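Local structure of cytosolic IMP-GMP specific 5'-nucleotidase (Legionella pneumophila subsp. pneumophila, 4OHF) at residues Lys352-Lys357 and His378-Gln383; Gln396-Phe401 and Trp406-Arg411; Glu190-Leu195 and Pro226-Gly231; Leu22-Thr27 and Tyr213-Leu218. The protein probably removes the 5'-phosphate from selected nucleoside monophosphates, chiefly IMP and GMP, as a magnesium-dependent nucleotidase of the HAD superfamily. All coordinates share one frame; numbering follows the deposited sequence.

Contact 1. Residues Lys352-Lys357 and His378-Gln383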
# COMPACT_ATOMS: atom_id res chain seq x y z
N LYS B 352 -31.31 -35.27 -2.18
CA LYS B 352 -31.98 -33.98 -1.99
C LYS B 352 -33.49 -34.18 -2.01
O LYS B 352 -34.23 -33.42 -1.41
CB LYS B 352 -31.55 -33.00 -3.08
CG LYS B 352 -31.67 -31.51 -2.71
CD LYS B 352 -32.95 -30.88 -3.24
CE LYS B 352 -33.04 -30.99 -4.76
NZ LYS B 352 -31.85 -30.39 -5.43
N GLU B 353 -33.93 -35.22 -2.72
CA GLU B 353 -35.35 -35.56 -2.81
C GLU B 353 -35.80 -35.97 -1.42
O GLU B 353 -36.78 -35.46 -0.88
CB GLU B 353 -35.54 -36.75 -3.76
CG GLU B 353 -35.97 -36.38 -5.17
CD GLU B 353 -37.49 -36.26 -5.30
OE1 GLU B 353 -37.96 -35.85 -6.39
OE2 GLU B 353 -38.20 -36.60 -4.32
N LEU B 354 -35.06 -36.91 -0.85
CA LEU B 354 -35.34 -37.43 0.47
C LEU B 354 -35.24 -36.33 1.51
O LEU B 354 -36.06 -36.24 2.42
CB LEU B 354 -34.35 -38.55 0.81
CG LEU B 354 -34.48 -39.80 -0.06
CD1 LEU B 354 -33.35 -40.78 0.27
CD2 LEU B 354 -35.83 -40.45 0.18
N GLU B 355 -34.25 -35.47 1.37
CA GLU B 355 -34.05 -34.40 2.33
C GLU B 355 -35.18 -33.38 2.37
O GLU B 355 -35.57 -32.93 3.45
CB GLU B 355 -32.71 -33.71 2.07
CG GLU B 355 -32.22 -32.88 3.23
CD GLU B 355 -30.78 -33.18 3.58
OE1 GLU B 355 -30.47 -34.36 3.85
OE2 GLU B 355 -29.96 -32.23 3.58
N GLN B 356 -35.72 -33.02 1.21
CA GLN B 356 -36.80 -32.04 1.14
C GLN B 356 -38.04 -32.60 1.82
O GLN B 356 -38.63 -31.96 2.69
CB GLN B 356 -37.13 -31.71 -0.32
CG GLN B 356 -37.73 -30.32 -0.56
CD GLN B 356 -36.74 -29.18 -0.26
OE1 GLN B 356 -36.55 -28.79 0.90
NE2 GLN B 356 -36.10 -28.66 -1.31
N LYS B 357 -38.43 -33.80 1.41
CA LYS B 357 -39.59 -34.48 1.98
C LYS B 357 -39.46 -34.52 3.50
O LYS B 357 -40.43 -34.24 4.23
CB LYS B 357 -39.68 -35.90 1.41
CG LYS B 357 -40.91 -36.68 1.84
CD LYS B 357 -40.82 -38.15 1.41
CE LYS B 357 -40.74 -38.32 -0.11
NZ LYS B 357 -42.02 -38.00 -0.81
N HIS B 378 -38.81 -41.21 10.72
CA HIS B 378 -37.75 -42.12 11.18
C HIS B 378 -37.17 -42.94 10.02
O HIS B 378 -35.97 -43.22 9.99
CB HIS B 378 -38.29 -43.06 12.27
CG HIS B 378 -37.29 -44.09 12.72
ND1 HIS B 378 -37.31 -45.40 12.27
CD2 HIS B 378 -36.22 -44.00 13.55
CE1 HIS B 378 -36.30 -46.06 12.81
NE2 HIS B 378 -35.62 -45.24 13.58
N ASP B 379 -38.03 -43.34 9.07
CA ASP B 379 -37.57 -44.11 7.93
C ASP B 379 -36.75 -43.23 7.01
O ASP B 379 -35.66 -43.63 6.57
CB ASP B 379 -38.76 -44.72 7.18
CG ASP B 379 -39.57 -45.66 8.05
OD1 ASP B 379 -38.96 -46.41 8.84
OD2 ASP B 379 -40.82 -45.64 7.94
N LEU B 380 -37.25 -42.04 6.71
CA LEU B 380 -36.51 -41.11 5.87
C LEU B 380 -35.10 -40.97 6.46
O LEU B 380 -34.12 -40.92 5.72
CB LEU B 380 -37.18 -39.73 5.82
CG LEU B 380 -38.36 -39.45 4.90
CD1 LEU B 380 -38.00 -39.84 3.48
CD2 LEU B 380 -39.59 -40.21 5.37
N GLN B 381 -35.01 -40.91 7.79
CA GLN B 381 -33.71 -40.76 8.45
C GLN B 381 -32.75 -41.89 8.07
O GLN B 381 -31.62 -41.62 7.66
CB GLN B 381 -33.90 -40.71 9.98
CG GLN B 381 -32.60 -40.55 10.78
CD GLN B 381 -32.39 -41.65 11.84
OE1 GLN B 381 -33.12 -41.74 12.84
NE2 GLN B 381 -31.38 -42.50 11.61
N LEU B 382 -33.19 -43.13 8.22
CA LEU B 382 -32.35 -44.29 7.88
C LEU B 382 -32.03 -44.29 6.39
O LEU B 382 -30.87 -44.41 5.99
CB LEU B 382 -33.08 -45.59 8.27
CG LEU B 382 -32.78 -46.14 9.68
CD1 LEU B 382 -32.91 -45.05 10.73
CD2 LEU B 382 -33.74 -47.28 9.97
N GLN B 383 -33.07 -44.13 5.59
CA GLN B 383 -32.95 -44.06 4.14
C GLN B 383 -31.90 -43.01 3.73
O GLN B 383 -31.06 -43.25 2.86
CB GLN B 383 -34.31 -43.69 3.55
CG GLN B 383 -34.76 -44.57 2.40
CD GLN B 383 -35.83 -43.92 1.57
OE1 GLN B 383 -36.92 -43.61 2.06
NE2 GLN B 383 -35.54 -43.70 0.28
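Leu354 lays its branched end against the side-chain amide of Gln383: CD2 comes to 3.3 Å from Gln383 NE2 and CD1 of the same leucine to 3.7 Å from that nitrogen. The two side chains cross at about a right angle, so the amide meets both methyls. Gln383 gets there because its chain runs extended beyond CG (chi2 -161°), carrying the amide across the gap. Behind this pair the apolar part of the contact is small. Leu380 CD1 sits 4.0 Å from Leu354 CD2, and the same methyl touches Lys357 CD at 3.9 Å, the lysine crossing the leucine at roughly ninety degrees. One leucine methyl is therefore shared by a buried leucine and by the aliphatic part of an exposed lysine, and burial falls off from the leucines to Lys357 and Gln383. The segment axes approach to 10.0 Å at 155°, the geometry of an antiparallel helical hairpin. Leu354 also packs on Ile384 and Val387, which extends the apolar seam along the partner helix. Glu355, whose side chain also touches Ile384, makes a salt bridge to Arg447 of the second subunit, so helix 338-367 contacts both helix 374-399 and the neighbouring chain.

Contact 2. Residues Gln396-Phe401 and Trp406-Arg411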
# COMPACT_ATOMS: atom_id res chain seq x y z
N GLN B 396 -15.34 -41.31 -2.86
CA GLN B 396 -14.00 -41.90 -2.67
C GLN B 396 -13.55 -42.58 -3.96
O GLN B 396 -12.38 -42.55 -4.34
CB GLN B 396 -14.04 -42.93 -1.53
CG GLN B 396 -12.94 -44.00 -1.63
CD GLN B 396 -13.18 -45.23 -0.74
OE1 GLN B 396 -14.26 -45.85 -0.76
NE2 GLN B 396 -12.16 -45.61 0.04
N GLU B 397 -14.50 -43.20 -4.64
CA GLU B 397 -14.26 -43.89 -5.90
C GLU B 397 -13.91 -42.88 -6.99
O GLU B 397 -13.05 -43.14 -7.85
CB GLU B 397 -15.51 -44.65 -6.29
CG GLU B 397 -15.47 -45.26 -7.65
CD GLU B 397 -15.85 -46.70 -7.61
OE1 GLU B 397 -17.05 -47.00 -7.39
OE2 GLU B 397 -14.93 -47.54 -7.77
N GLN B 398 -14.58 -41.74 -6.96
CA GLN B 398 -14.32 -40.70 -7.95
C GLN B 398 -12.92 -40.13 -7.78
O GLN B 398 -12.30 -39.72 -8.75
CB GLN B 398 -15.33 -39.57 -7.81
CG GLN B 398 -15.04 -38.40 -8.72
CD GLN B 398 -16.05 -37.28 -8.54
OE1 GLN B 398 -16.21 -36.75 -7.44
NE2 GLN B 398 -16.75 -36.93 -9.62
N ASN B 399 -12.44 -40.10 -6.55
CA ASN B 399 -11.12 -39.56 -6.26
C ASN B 399 -9.96 -40.34 -6.89
O ASN B 399 -8.93 -39.76 -7.24
CB ASN B 399 -10.94 -39.44 -4.75
CG ASN B 399 -11.72 -38.28 -4.17
OD1 ASN B 399 -11.78 -38.09 -2.96
ND2 ASN B 399 -12.33 -37.48 -5.05
N SER B 400 -10.14 -41.65 -7.03
CA SER B 400 -9.11 -42.49 -7.61
C SER B 400 -8.79 -42.16 -9.08
O SER B 400 -7.79 -42.67 -9.61
CB SER B 400 -9.50 -43.96 -7.49
OG SER B 400 -10.72 -44.22 -8.16
N PHE B 401 -9.62 -41.35 -9.73
CA PHE B 401 -9.38 -40.96 -11.13
C PHE B 401 -8.47 -39.73 -11.25
O PHE B 401 -8.00 -39.41 -12.34
CB PHE B 401 -10.69 -40.66 -11.86
CG PHE B 401 -11.57 -41.86 -12.07
CD1 PHE B 401 -12.53 -42.21 -11.12
CD2 PHE B 401 -11.41 -42.66 -13.20
CE1 PHE B 401 -13.32 -43.36 -11.31
CE2 PHE B 401 -12.19 -43.80 -13.38
CZ PHE B 401 -13.15 -44.15 -12.45
N TRP B 406 -4.12 -34.16 -4.34
CA TRP B 406 -4.74 -32.88 -4.65
C TRP B 406 -6.02 -32.80 -5.46
O TRP B 406 -6.61 -31.73 -5.58
CB TRP B 406 -3.71 -31.97 -5.31
CG TRP B 406 -2.46 -31.88 -4.54
CD1 TRP B 406 -1.31 -32.62 -4.72
CD2 TRP B 406 -2.22 -31.03 -3.43
NE1 TRP B 406 -0.37 -32.28 -3.77
CE2 TRP B 406 -0.90 -31.30 -2.97
CE3 TRP B 406 -2.98 -30.06 -2.77
CZ2 TRP B 406 -0.34 -30.63 -1.88
CZ3 TRP B 406 -2.42 -29.39 -1.70
CH2 TRP B 406 -1.11 -29.68 -1.26
N GLU B 407 -6.47 -33.91 -6.02
CA GLU B 407 -7.69 -33.90 -6.81
C GLU B 407 -7.42 -33.10 -8.09
O GLU B 407 -6.28 -33.01 -8.53
CB GLU B 407 -8.83 -33.30 -5.97
CG GLU B 407 -9.42 -34.28 -4.96
CD GLU B 407 -9.94 -33.63 -3.68
OE1 GLU B 407 -10.57 -34.35 -2.86
OE2 GLU B 407 -9.73 -32.41 -3.48
N ARG B 408 -8.47 -32.53 -8.68
CA ARG B 408 -8.35 -31.78 -9.94
C ARG B 408 -7.68 -30.42 -9.90
O ARG B 408 -7.71 -29.71 -8.89
CB ARG B 408 -9.73 -31.60 -10.57
CG ARG B 408 -10.19 -32.79 -11.35
CD ARG B 408 -11.63 -32.66 -11.77
NE ARG B 408 -12.51 -33.25 -10.77
CZ ARG B 408 -13.83 -33.34 -10.92
NH1 ARG B 408 -14.40 -32.87 -12.03
NH2 ARG B 408 -14.57 -33.91 -9.97
N VAL B 409 -7.08 -30.07 -11.02
CA VAL B 409 -6.40 -28.79 -11.16
C VAL B 409 -7.42 -27.66 -11.19
O VAL B 409 -7.20 -26.62 -10.57
CB VAL B 409 -5.57 -28.74 -12.47
CG1 VAL B 409 -5.13 -27.32 -12.76
CG2 VAL B 409 -4.35 -29.64 -12.35
N PHE B 410 -8.53 -27.86 -11.90
CA PHE B 410 -9.55 -26.82 -12.05
C PHE B 410 -10.66 -26.79 -11.00
O PHE B 410 -11.42 -25.82 -10.93
CB PHE B 410 -10.17 -26.89 -13.45
CG PHE B 410 -9.22 -26.51 -14.57
CD1 PHE B 410 -9.19 -25.20 -15.06
CD2 PHE B 410 -8.36 -27.45 -15.14
CE1 PHE B 410 -8.34 -24.84 -16.08
CE2 PHE B 410 -7.50 -27.10 -16.17
CZ PHE B 410 -7.48 -25.79 -16.64
N ARG B 411 -10.75 -27.82 -10.17
CA ARG B 411 -11.81 -27.85 -9.16
C ARG B 411 -11.27 -27.90 -7.75
O ARG B 411 -10.31 -28.61 -7.48
CB ARG B 411 -12.74 -29.05 -9.39
CG ARG B 411 -13.58 -28.98 -10.66
CD ARG B 411 -14.62 -27.86 -10.61
NE ARG B 411 -14.39 -26.85 -11.65
CZ ARG B 411 -14.69 -27.00 -12.95
NH1 ARG B 411 -15.25 -28.12 -13.38
NH2 ARG B 411 -14.45 -26.00 -13.81
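Lys83 NZ is held by three backbone oxygens, those of Trp406, Arg408 and Arg411, and the Arg408 side chain meets Gln398 of the preceding helix. That meeting is loose: Arg408 NH2 stands 3.7 Å from Gln398 NE2; both nitrogens are donors, and the planes of guanidinium and amide, 65° apart, meet obliquely, so this is van der Waals proximity. Gln398 is extended, its CG anti to the backbone N (chi1 174°), which carries the amide out to the arginine. Beside it, Asn399 OD1 lies 3.9 Å from Glu407 OE1, with the amide and carboxylate planes turned 57° from each other. Since both oxygens are acceptors, this is a proximity and not a bond, and Glu407 OE1 finds its partner in Arg91 NH2 through a salt bridge. Within 396-401, Ser400 OG donates to Glu397 O at 2.6 Å, a side-chain bond back to the backbone three residues earlier. Arg411 NH1 makes a salt bridge to Asp456 of the second subunit. This is a loop turning back beside its own helix, between helix 374-399 and strand 411-412, with polar side chains meeting across a small 114 Å² interface, and anchored by Lys83 and Arg91.

Contact 3. Residues Glu190-Leu195 and Pro226-Gly231; sequences EVVEGL and PFLDKG
Val192, Phe227 and Leu228 carry this contact, with Val192 placed against both of the others. Val192 uses its two methyls for different partners. CG1, set anti to the backbone N (chi1 166°), reaches Leu228 CD1 at 3.5 Å and also comes to 3.6 Å from Phe227 O, while CG2 approaches Phe227 CD2 at 3.9 Å. Phe227 is met mainly at its root: its CB lies 3.9 Å from Val192 CB, and the ring then runs off from the helix, so that CG2 comes at the ring obliquely. One face of that ring has Pro226 CB 4.2 Å above its plane and over its centre, so the preceding proline covers that face. Leu228 crosses Val192 at about a right angle and touches it with CD1, while its side chain also packs on Trp234. Glu193 OE2 stands 4.0 Å from Phe227 O; both are acceptors, so this is proximity alone. Asp229 of the loop is tied to the same helix by a salt bridge to Lys196. The contact thus fastens the loop between helix 213-224 and strand 240-243 to helix 189-200, whose Val191 and Leu195 pack on Leu28 of helix 24-28 and whose Glu190 and Glu193 rest on Ile366 of the second subunit.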
# COMPACT_ATOMS: atom_id res chain seq x y z
N GLU B 190 1.81 -30.72 -36.93
CA GLU B 190 0.65 -29.86 -36.89
C GLU B 190 0.95 -28.38 -36.60
O GLU B 190 0.35 -27.49 -37.20
CB GLU B 190 -0.37 -30.39 -35.87
CG GLU B 190 -1.00 -31.75 -36.21
CD GLU B 190 0.01 -32.91 -36.30
OE1 GLU B 190 0.84 -33.10 -35.39
OE2 GLU B 190 -0.04 -33.66 -37.31
N VAL B 191 1.88 -28.11 -35.68
CA VAL B 191 2.22 -26.74 -35.33
C VAL B 191 2.63 -25.96 -36.57
O VAL B 191 2.11 -24.87 -36.82
CB VAL B 191 3.38 -26.66 -34.29
CG1 VAL B 191 3.86 -25.23 -34.16
CG2 VAL B 191 2.91 -27.16 -32.94
N VAL B 192 3.55 -26.52 -37.34
CA VAL B 192 4.02 -25.87 -38.56
C VAL B 192 2.89 -25.70 -39.57
O VAL B 192 2.72 -24.62 -40.13
CB VAL B 192 5.20 -26.66 -39.19
CG1 VAL B 192 5.46 -26.19 -40.61
CG2 VAL B 192 6.45 -26.44 -38.35
N GLU B 193 2.12 -26.76 -39.79
CA GLU B 193 1.01 -26.65 -40.73
C GLU B 193 0.07 -25.55 -40.25
O GLU B 193 -0.42 -24.74 -41.04
CB GLU B 193 0.24 -27.97 -40.83
CG GLU B 193 1.05 -29.16 -41.33
CD GLU B 193 2.03 -28.80 -42.46
OE1 GLU B 193 1.63 -28.08 -43.41
OE2 GLU B 193 3.21 -29.26 -42.39
N GLY B 194 -0.17 -25.53 -38.94
CA GLY B 194 -1.04 -24.54 -38.34
C GLY B 194 -0.61 -23.11 -38.58
O GLY B 194 -1.41 -22.26 -38.95
N LEU B 195 0.67 -22.84 -38.35
CA LEU B 195 1.18 -21.51 -38.57
C LEU B 195 0.97 -21.15 -40.04
O LEU B 195 0.44 -20.08 -40.35
CB LEU B 195 2.67 -21.45 -38.21
CG LEU B 195 2.91 -21.58 -36.70
CD1 LEU B 195 4.39 -21.70 -36.41
CD2 LEU B 195 2.32 -20.37 -36.01
N PRO B 226 12.20 -29.41 -39.57
CA PRO B 226 11.83 -30.74 -40.04
C PRO B 226 10.52 -30.83 -40.83
O PRO B 226 10.31 -31.80 -41.55
CB PRO B 226 11.80 -31.57 -38.76
CG PRO B 226 12.85 -30.94 -37.95
CD PRO B 226 12.59 -29.46 -38.15
N PHE B 227 9.65 -29.83 -40.72
CA PHE B 227 8.36 -29.86 -41.41
C PHE B 227 8.17 -28.75 -42.44
O PHE B 227 7.05 -28.45 -42.84
CB PHE B 227 7.23 -29.77 -40.39
CG PHE B 227 7.42 -30.65 -39.20
CD1 PHE B 227 7.28 -32.02 -39.30
CD2 PHE B 227 7.77 -30.09 -37.97
CE1 PHE B 227 7.48 -32.84 -38.19
CE2 PHE B 227 7.97 -30.89 -36.85
CZ PHE B 227 7.83 -32.27 -36.97
N LEU B 228 9.27 -28.14 -42.85
CA LEU B 228 9.22 -27.07 -43.84
C LEU B 228 9.60 -27.64 -45.20
O LEU B 228 10.44 -28.54 -45.29
CB LEU B 228 10.19 -25.95 -43.45
CG LEU B 228 9.76 -24.78 -42.55
CD1 LEU B 228 8.71 -25.20 -41.54
CD2 LEU B 228 11.00 -24.23 -41.86
N ASP B 229 8.99 -27.14 -46.27
CA ASP B 229 9.30 -27.62 -47.61
C ASP B 229 10.75 -27.32 -47.95
O ASP B 229 11.35 -26.39 -47.40
CB ASP B 229 8.39 -26.95 -48.64
CG ASP B 229 6.95 -27.43 -48.54
OD1 ASP B 229 6.73 -28.65 -48.72
OD2 ASP B 229 6.05 -26.60 -48.29
N LYS B 230 11.32 -28.11 -48.85
CA LYS B 230 12.71 -27.92 -49.26
C LYS B 230 12.92 -26.46 -49.67
O LYS B 230 12.21 -25.95 -50.54
CB LYS B 230 13.05 -28.85 -50.43
CG LYS B 230 14.54 -29.19 -50.56
CD LYS B 230 15.04 -29.97 -49.34
CE LYS B 230 16.54 -30.27 -49.41
NZ LYS B 230 16.90 -31.14 -50.57
N GLY B 231 13.88 -25.79 -49.05
CA GLY B 231 14.13 -24.40 -49.38
C GLY B 231 13.57 -23.38 -48.38
O GLY B 231 14.18 -22.33 -48.16

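Contact 4. Residues Leu22-Thr27 and Tyr213-Leu218; sequences LDMDHT and YSYSKL. With MG (magnesium ion), chain J; PO4 (phosphate ion), chain H.
Met24 and Ser216 form the close part of this contact. The methionine is stretched out to SD and then bends (chi3 76°), which puts CE 3.3 Å from Ser216 OG, with SD 3.8 Å from Ser216 CB. The serine hydroxyl is bonded to Glu212 O, one turn back along its own helix, so to Met24 it offers only packing. CE also brushes Tyr215 CD2 at 4.1 Å, coming at the ring obliquely. Asp23 to Thr27 read DMDHT, the DxDxT signature of HAD motif I, and the metal site is built by the residues flanking Met24: magnesium takes both carboxylate oxygens of Asp23 (OD1 at 2.2 Å), Asp25 O at 2.1 Å, phosphate O2 at 2.2 Å and a water, with Asp303 adding a further ligand. Phosphate O3 accepts from Asp25 N at 2.7 Å (N-H...O angle 154°) and weakly from Met24 N, which holds the phosphate, probably from the crystallisation liquor, at the first N-H groups of the helix; Thr209, Asn210 and Lys247 also bind it. Packing across the contact is sparser at the partly exposed Asp25, although outside partners hold its carboxylate. OD1 reaches the edge of the Tyr215 ring near its plane, 3.6 Å from CE2, carboxylate and ring planes 42° apart. Tyr31 OH bonds both Asp25 OD1 and Tyr215 OH, while Ser211 OG holds Asp25 OD2.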
# COMPACT_ATOMS: atom_id res chain seq x y z
N LEU B 22 3.43 -15.26 -29.96
CA LEU B 22 3.60 -16.56 -29.33
C LEU B 22 4.78 -16.66 -28.39
O LEU B 22 5.89 -16.26 -28.72
CB LEU B 22 3.76 -17.66 -30.39
CG LEU B 22 2.64 -17.85 -31.42
CD1 LEU B 22 3.08 -18.88 -32.48
CD2 LEU B 22 1.37 -18.30 -30.71
N ASP B 23 4.50 -17.19 -27.21
CA ASP B 23 5.51 -17.46 -26.19
C ASP B 23 6.24 -18.66 -26.79
O ASP B 23 5.60 -19.51 -27.41
CB ASP B 23 4.77 -17.83 -24.90
CG ASP B 23 5.66 -18.48 -23.86
OD1 ASP B 23 6.20 -19.58 -24.12
OD2 ASP B 23 5.81 -17.90 -22.77
N MET B 24 7.55 -18.75 -26.66
CA MET B 24 8.27 -19.89 -27.25
C MET B 24 8.35 -21.16 -26.39
O MET B 24 7.73 -22.18 -26.73
CB MET B 24 9.68 -19.49 -27.67
CG MET B 24 10.48 -20.66 -28.21
SD MET B 24 12.17 -20.26 -28.74
CE MET B 24 13.01 -20.11 -27.18
N ASP B 25 9.10 -21.12 -25.30
CA ASP B 25 9.24 -22.29 -24.46
C ASP B 25 7.95 -22.69 -23.75
O ASP B 25 7.47 -21.98 -22.87
CB ASP B 25 10.37 -22.08 -23.44
CG ASP B 25 11.74 -21.96 -24.11
OD1 ASP B 25 12.19 -22.93 -24.76
OD2 ASP B 25 12.37 -20.88 -23.99
N HIS B 26 7.39 -23.82 -24.16
CA HIS B 26 6.16 -24.41 -23.62
C HIS B 26 4.87 -23.98 -24.32
O HIS B 26 3.80 -24.51 -24.01
CB HIS B 26 6.02 -24.19 -22.11
CG HIS B 26 7.16 -24.76 -21.32
ND1 HIS B 26 8.20 -23.98 -20.86
CD2 HIS B 26 7.45 -26.03 -20.96
CE1 HIS B 26 9.09 -24.76 -20.25
NE2 HIS B 26 8.65 -26.00 -20.30
N THR B 27 4.95 -23.02 -25.25
CA THR B 27 3.74 -22.63 -25.97
C THR B 27 3.95 -23.07 -27.41
O THR B 27 3.37 -24.07 -27.84
CB THR B 27 3.46 -21.11 -25.89
OG1 THR B 27 3.21 -20.74 -24.54
CG2 THR B 27 2.24 -20.75 -26.73
N TYR B 213 18.42 -15.11 -28.00
CA TYR B 213 18.39 -15.50 -29.40
C TYR B 213 19.22 -16.72 -29.78
O TYR B 213 18.76 -17.56 -30.55
CB TYR B 213 18.78 -14.31 -30.27
CG TYR B 213 18.70 -14.59 -31.76
CD1 TYR B 213 17.50 -14.99 -32.35
CD2 TYR B 213 19.82 -14.42 -32.57
CE1 TYR B 213 17.42 -15.22 -33.71
CE2 TYR B 213 19.75 -14.65 -33.94
CZ TYR B 213 18.56 -15.04 -34.50
OH TYR B 213 18.52 -15.33 -35.85
N SER B 214 20.44 -16.81 -29.28
CA SER B 214 21.29 -17.94 -29.62
C SER B 214 20.57 -19.26 -29.33
O SER B 214 20.66 -20.21 -30.10
CB SER B 214 22.61 -17.88 -28.83
OG SER B 214 22.40 -17.97 -27.43
N TYR B 215 19.83 -19.29 -28.22
CA TYR B 215 19.09 -20.48 -27.82
C TYR B 215 17.81 -20.66 -28.63
O TYR B 215 17.45 -21.78 -28.98
CB TYR B 215 18.74 -20.39 -26.33
CG TYR B 215 17.91 -21.53 -25.81
CD1 TYR B 215 18.47 -22.77 -25.51
CD2 TYR B 215 16.54 -21.36 -25.59
CE1 TYR B 215 17.69 -23.81 -25.02
CE2 TYR B 215 15.76 -22.40 -25.10
CZ TYR B 215 16.34 -23.62 -24.81
OH TYR B 215 15.56 -24.65 -24.33
N SER B 216 17.14 -19.55 -28.94
CA SER B 216 15.91 -19.61 -29.71
C SER B 216 16.14 -20.04 -31.14
O SER B 216 15.30 -20.71 -31.73
CB SER B 216 15.22 -18.24 -29.73
OG SER B 216 15.00 -17.79 -28.42
N LYS B 217 17.26 -19.62 -31.70
CA LYS B 217 17.59 -19.96 -33.08
C LYS B 217 17.79 -21.46 -33.20
O LYS B 217 17.36 -22.07 -34.18
CB LYS B 217 18.85 -19.21 -33.53
CG LYS B 217 19.00 -19.12 -35.04
CD LYS B 217 20.09 -18.15 -35.48
CE LYS B 217 21.48 -18.67 -35.15
NZ LYS B 217 22.55 -17.80 -35.73
N LEU B 218 18.43 -22.05 -32.20
CA LEU B 218 18.70 -23.49 -32.16
C LEU B 218 17.39 -24.27 -32.03
O LEU B 218 17.07 -25.13 -32.87
CB LEU B 218 19.57 -23.81 -30.96
CG LEU B 218 20.54 -24.97 -31.06
CD1 LEU B 218 20.90 -25.36 -29.64
CD2 LEU B 218 19.97 -26.15 -31.82
MG MG J . 6.66 -20.18 -22.05
P PO4 H . 9.58 -18.30 -23.06
O1 PO4 H . 10.90 -18.57 -22.43
O2 PO4 H . 8.55 -19.17 -22.46
O3 PO4 H . 9.67 -18.56 -24.52
O4 PO4 H . 9.20 -16.88 -22.81
O HOH W 1 7.51 -19.73 -20.20

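Overall arrangement
Starting at the N terminus, contact 4 opens at 22-27, at the end of strand 19-22 of the central sheet, and closes at 213-218 after a long excursion. Contact 3 opens inside that span, at 190-195, and closes just beyond it at 226-231, so the two cross; they also touch, Leu195 CD2 lying 3.9 Å from Leu22 CD1. Together they tie helices 24-28, 189-200 and 213-224 and the following loop around the sheet. Contacts 1 and 2 follow in series: contact 1 joins the two arms of the hairpin formed by helices 338-367 and 374-399, and contact 2 joins the end of the latter to the loop that follows, with four residues between its segments. Their centres are about 28 Å apart.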